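Local coordinates for protein DyP2 (Amycolatopsis sp. ATCC 39116, PDB 4G2C) that acts as a multifunctional haem dye peroxidase, probably using hydrogen peroxide to oxidise dyes and lignin-related compounds, at residues A[168-173]-A[179-184]; A[60-65]-A[112-117]. All coordinates share one frame; numbering follows the deposited sequence.

Interaction 1. Residues A[168-173]-A[179-184]; sequences LLLGDA and RTLRRQ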
# COMPACT_ATOMS: atom_id res chain seq x y z
N LEU A 168 8.46 3.59 14.07
CA LEU A 168 7.57 2.85 14.97
C LEU A 168 6.16 3.01 14.46
O LEU A 168 5.73 4.13 14.12
CB LEU A 168 7.66 3.41 16.39
CG LEU A 168 8.78 2.85 17.25
CD1 LEU A 168 10.03 2.69 16.44
CD2 LEU A 168 9.02 3.80 18.43
N LEU A 169 5.43 1.90 14.38
CA LEU A 169 4.02 1.94 14.03
C LEU A 169 3.20 1.44 15.23
O LEU A 169 3.41 0.34 15.72
CB LEU A 169 3.75 1.09 12.78
CG LEU A 169 4.60 1.45 11.55
CD1 LEU A 169 4.42 0.41 10.44
CD2 LEU A 169 4.26 2.84 11.02
N LEU A 170 2.29 2.29 15.69
CA LEU A 170 1.40 1.95 16.79
C LEU A 170 -0.02 2.05 16.27
O LEU A 170 -0.50 3.15 15.97
CB LEU A 170 1.58 2.95 17.94
CG LEU A 170 2.89 3.00 18.72
CD1 LEU A 170 4.08 3.35 17.81
CD2 LEU A 170 2.72 4.01 19.87
N GLY A 171 -0.70 0.92 16.18
CA GLY A 171 -2.01 0.89 15.55
C GLY A 171 -3.06 0.06 16.29
O GLY A 171 -2.74 -0.93 16.97
N ASP A 172 -4.31 0.46 16.14
CA ASP A 172 -5.42 -0.20 16.82
C ASP A 172 -6.72 0.29 16.18
O ASP A 172 -6.71 1.22 15.38
CB ASP A 172 -5.39 0.11 18.32
CG ASP A 172 -6.14 -0.92 19.15
OD1 ASP A 172 -5.55 -1.98 19.47
OD2 ASP A 172 -7.31 -0.67 19.51
N ALA A 173 -7.83 -0.36 16.54
CA ALA A 173 -9.14 0.04 16.06
C ALA A 173 -9.55 1.40 16.62
O ALA A 173 -10.28 2.15 15.99
CB ALA A 173 -10.18 -1.02 16.42
N ARG A 179 -2.83 5.40 22.60
CA ARG A 179 -2.32 6.29 23.63
C ARG A 179 -1.56 5.50 24.68
O ARG A 179 -0.43 5.84 25.04
CB ARG A 179 -3.46 7.09 24.30
CG ARG A 179 -3.96 8.26 23.46
CD ARG A 179 -4.81 9.23 24.29
NE ARG A 179 -6.07 8.63 24.72
CZ ARG A 179 -7.21 8.72 24.04
NH1 ARG A 179 -7.26 9.39 22.90
NH2 ARG A 179 -8.32 8.15 24.50
N THR A 180 -2.19 4.43 25.18
CA THR A 180 -1.54 3.58 26.17
C THR A 180 -0.19 3.05 25.65
O THR A 180 0.83 3.18 26.33
CB THR A 180 -2.43 2.40 26.60
OG1 THR A 180 -3.64 2.89 27.21
CG2 THR A 180 -1.69 1.53 27.60
N LEU A 181 -0.18 2.46 24.46
CA LEU A 181 1.07 1.91 23.91
C LEU A 181 2.16 2.98 23.78
O LEU A 181 3.32 2.74 24.11
CB LEU A 181 0.81 1.21 22.57
CG LEU A 181 1.99 0.56 21.83
CD1 LEU A 181 2.65 -0.53 22.67
CD2 LEU A 181 1.53 0.02 20.45
N ARG A 182 1.77 4.16 23.29
CA ARG A 182 2.70 5.28 23.16
C ARG A 182 3.40 5.58 24.50
O ARG A 182 4.62 5.77 24.55
CB ARG A 182 1.96 6.52 22.61
CG ARG A 182 2.78 7.81 22.52
CD ARG A 182 4.03 7.64 21.65
NE ARG A 182 4.81 8.86 21.49
CZ ARG A 182 6.08 9.01 21.89
NH1 ARG A 182 6.74 8.01 22.48
NH2 ARG A 182 6.71 10.16 21.68
N ARG A 183 2.62 5.60 25.59
CA ARG A 183 3.15 5.88 26.93
C ARG A 183 4.17 4.83 27.35
O ARG A 183 5.18 5.16 27.99
CB ARG A 183 2.02 5.92 27.98
CG ARG A 183 0.81 6.79 27.61
CD ARG A 183 0.70 8.04 28.47
NE ARG A 183 -0.64 8.63 28.46
CZ ARG A 183 -0.97 9.75 27.81
NH1 ARG A 183 -0.07 10.42 27.11
NH2 ARG A 183 -2.22 10.20 27.87
N GLN A 184 3.91 3.58 26.99
CA GLN A 184 4.82 2.48 27.31
C GLN A 184 6.11 2.56 26.51
O GLN A 184 7.19 2.27 27.03
CB GLN A 184 4.15 1.13 27.04
CG GLN A 184 2.90 0.93 27.87
CD GLN A 184 1.96 -0.09 27.26
OE1 GLN A 184 2.20 -0.60 26.17
NE2 GLN A 184 0.87 -0.38 27.97
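Leu-170 of the strand meets Leu-181 and Arg-182 on the helix that follows it, in a van der Waals contact carried by aliphatic side-chain carbons and the helix backbone at Arg-182. The two leucines cross obliquely, with the CG branch point of Leu-170 lying 3.7 Å from CD2 of Leu-181. The same Leu-181 methyl also rests beside the root of the strand side chain, 3.9 Å from Leu-170 CB. Beyond Leu-181 the Leu-170 side chain reaches the helix backbone itself: its CD2 methyl comes within 3.5 Å of Arg-182 CA and sits 3.8 Å from Arg-182 CB. One methyl of Leu-170 therefore presses on the helix surface, while its CB and CG pack against a methyl sent back from Leu-181. Leu-181 has CG anti to its N (chi1 -180°), which carries CD2 out from the helix toward the strand. Side chains fill the interval between backbones whose nearest CA atoms, those of Leu-170 and Leu-181, stand 7.1 Å apart.

Arg-182 contributes the aliphatic start of its side chain. The chain then bends at chi2 (57°), and its NH1 forms a salt bridge with Glu-186, one turn further along the helix, so the charged end is engaged away from the leucines. Leu-115 touches both Leu-170 and Leu-181, extending the apolar layer to the next strand, and Leu-168 continues it along its own strand by meeting Val-185. Strand 166-172 lies between strands 66-74 and 114-119. Helix 175-188 packs on one face of this sheet and links strand 166-172 to the parallel strand 193-205, passing over strand 66-74 in a beta-alpha-beta crossover consistent with the ferredoxin-like fold of DyP peroxidase domains.

Interaction 2. Residues A[60-65]-A[112-117]; sequences KAHVRD and TPYLGV. With ACT (acetate ion), chain L; ACT (acetate ion), chain X.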
# COMPACT_ATOMS: atom_id res chain seq x y z
N LYS A 60 -0.35 -10.60 6.97
CA LYS A 60 -1.77 -10.27 7.10
C LYS A 60 -1.87 -8.89 7.75
O LYS A 60 -1.33 -8.68 8.82
CB LYS A 60 -2.43 -11.30 8.02
CG LYS A 60 -3.85 -10.95 8.45
CD LYS A 60 -4.83 -11.65 7.57
CE LYS A 60 -6.25 -11.28 7.89
NZ LYS A 60 -7.05 -11.42 6.64
N ALA A 61 -2.56 -7.96 7.11
CA ALA A 61 -2.62 -6.58 7.62
C ALA A 61 -3.13 -6.51 9.07
O ALA A 61 -3.91 -7.35 9.49
CB ALA A 61 -3.50 -5.71 6.71
N HIS A 62 -2.68 -5.52 9.83
CA HIS A 62 -3.21 -5.34 11.18
C HIS A 62 -4.20 -4.18 11.14
O HIS A 62 -3.99 -3.21 10.41
CB HIS A 62 -2.08 -5.07 12.18
CG HIS A 62 -2.47 -5.28 13.61
ND1 HIS A 62 -3.31 -4.43 14.29
CD2 HIS A 62 -2.11 -6.24 14.50
CE1 HIS A 62 -3.46 -4.86 15.54
NE2 HIS A 62 -2.74 -5.96 15.68
N VAL A 63 -5.30 -4.31 11.87
CA VAL A 63 -6.24 -3.21 12.01
C VAL A 63 -5.47 -2.03 12.56
O VAL A 63 -4.70 -2.18 13.51
CB VAL A 63 -7.39 -3.57 12.99
CG1 VAL A 63 -6.84 -3.73 14.42
CG2 VAL A 63 -8.50 -2.51 12.95
N ARG A 64 -5.68 -0.86 11.96
CA ARG A 64 -4.90 0.32 12.31
C ARG A 64 -5.68 1.59 11.98
O ARG A 64 -5.12 2.54 11.42
CB ARG A 64 -3.56 0.29 11.57
CG ARG A 64 -3.71 0.24 10.05
CD ARG A 64 -2.50 -0.36 9.34
NE ARG A 64 -2.73 -0.36 7.90
CZ ARG A 64 -3.55 -1.21 7.28
NH1 ARG A 64 -4.18 -2.14 7.99
NH2 ARG A 64 -3.74 -1.14 5.97
N ASP A 65 -6.97 1.59 12.31
CA ASP A 65 -7.86 2.71 11.97
C ASP A 65 -7.39 3.97 12.68
O ASP A 65 -7.66 5.08 12.25
CB ASP A 65 -9.31 2.38 12.36
CG ASP A 65 -9.88 1.21 11.58
OD1 ASP A 65 -9.51 1.03 10.39
OD2 ASP A 65 -10.71 0.47 12.14
N THR A 112 -5.24 -7.21 20.60
CA THR A 112 -4.37 -6.18 21.15
C THR A 112 -3.83 -5.22 20.10
O THR A 112 -4.02 -5.41 18.89
CB THR A 112 -3.17 -6.78 21.91
OG1 THR A 112 -2.41 -7.59 21.00
CG2 THR A 112 -3.63 -7.63 23.08
N PRO A 113 -3.14 -4.17 20.56
CA PRO A 113 -2.58 -3.14 19.67
C PRO A 113 -1.43 -3.69 18.82
O PRO A 113 -0.88 -4.76 19.11
CB PRO A 113 -2.08 -2.06 20.65
CG PRO A 113 -2.69 -2.38 21.97
CD PRO A 113 -2.91 -3.86 21.99
N TYR A 114 -1.08 -2.96 17.77
CA TYR A 114 0.05 -3.30 16.90
C TYR A 114 1.20 -2.33 17.13
O TYR A 114 1.05 -1.11 17.03
CB TYR A 114 -0.40 -3.28 15.43
CG TYR A 114 0.72 -3.25 14.39
CD1 TYR A 114 1.75 -4.19 14.40
CD2 TYR A 114 0.72 -2.29 13.39
CE1 TYR A 114 2.75 -4.15 13.42
CE2 TYR A 114 1.71 -2.24 12.43
CZ TYR A 114 2.72 -3.17 12.44
OH TYR A 114 3.68 -3.09 11.47
N LEU A 115 2.35 -2.91 17.45
CA LEU A 115 3.62 -2.19 17.55
C LEU A 115 4.56 -2.70 16.47
O LEU A 115 5.10 -3.80 16.58
CB LEU A 115 4.28 -2.43 18.92
CG LEU A 115 5.69 -1.84 19.00
CD1 LEU A 115 5.62 -0.38 18.62
CD2 LEU A 115 6.29 -2.01 20.38
N GLY A 116 4.73 -1.92 15.42
CA GLY A 116 5.63 -2.30 14.35
C GLY A 116 6.95 -1.58 14.47
O GLY A 116 6.99 -0.42 14.87
N VAL A 117 8.04 -2.27 14.13
CA VAL A 117 9.36 -1.68 14.21
C VAL A 117 10.15 -1.90 12.92
O VAL A 117 10.41 -3.04 12.51
CB VAL A 117 10.13 -2.26 15.43
CG1 VAL A 117 11.57 -1.71 15.47
CG2 VAL A 117 9.39 -1.95 16.74
C ACT L . -6.17 -3.72 4.84
O ACT L . -6.27 -3.46 6.08
OXT ACT L . -5.96 -2.75 4.06
CH3 ACT L . -6.30 -5.12 4.31
C ACT X . -4.11 -9.30 3.84
O ACT X . -3.94 -8.40 4.69
OXT ACT X . -3.09 -9.65 3.19
CH3 ACT X . -5.47 -9.91 3.61
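His-62, in an irregular loop, and Tyr-114, at the start of strand 114-119, bring the two backbones closest, their CA atoms 6.9 Å apart. CG of His-62 is anti to the backbone N (chi1 -162°), which carries the imidazole across to Tyr-114. Tyr-114 CB sits over the centre of this ring in a CH-pi contact, 3.3 Å from the centroid. The two rings, tilted by 22°, are displaced, so the face contact falls to CB. In the imidazole plane, the Thr-112 carbonyl O lies 3.4 Å from His-62 CE1. A nearly straight 2.8 Å bond from His-62 ND1 to Val-63 O fixes the ring's rotation. Lys-92 hydrogen-bonds to His-62 NE2 and Pro-113 O, and His-97 stacks on the imidazole. A leucine in place of His-62 would probably leave the Val-63 carbonyl and Lys-92 without their ring partner. Arg-64, extended from CG to NE, gives NH1 to His-62 O at 2.7 Å and to an acetate O at 3.1 Å; Ala-61 N hydrogen-bonds to a second acetate. A strand CB thus meets the imidazole face offered by the loop, whose N-H groups are likely to favour small anions such as these acetates, probably from the crystallisation liquor.

From the N terminus, the loop at 60-65 comes first and runs directly into strand 66-74. Interaction 2 closes when the chain, having passed through helices 77-88 and 94-107, returns at 112-117. Interaction 1 follows in series, neither nesting nor crossing with it: strand 166-172 turns within a few residues into helix 175-188, closing a short loop. The two meet in the sheet, where strands 114-119 and 166-172 are antiparallel neighbours; Leu-169 O lies 2.6 Å from Gly-116 N and Gly-171 O 2.7 Å from Tyr-114 N, probable hydrogen bonds. Together they tie loop 60-65, an outer and an inner strand and a covering helix into one domain.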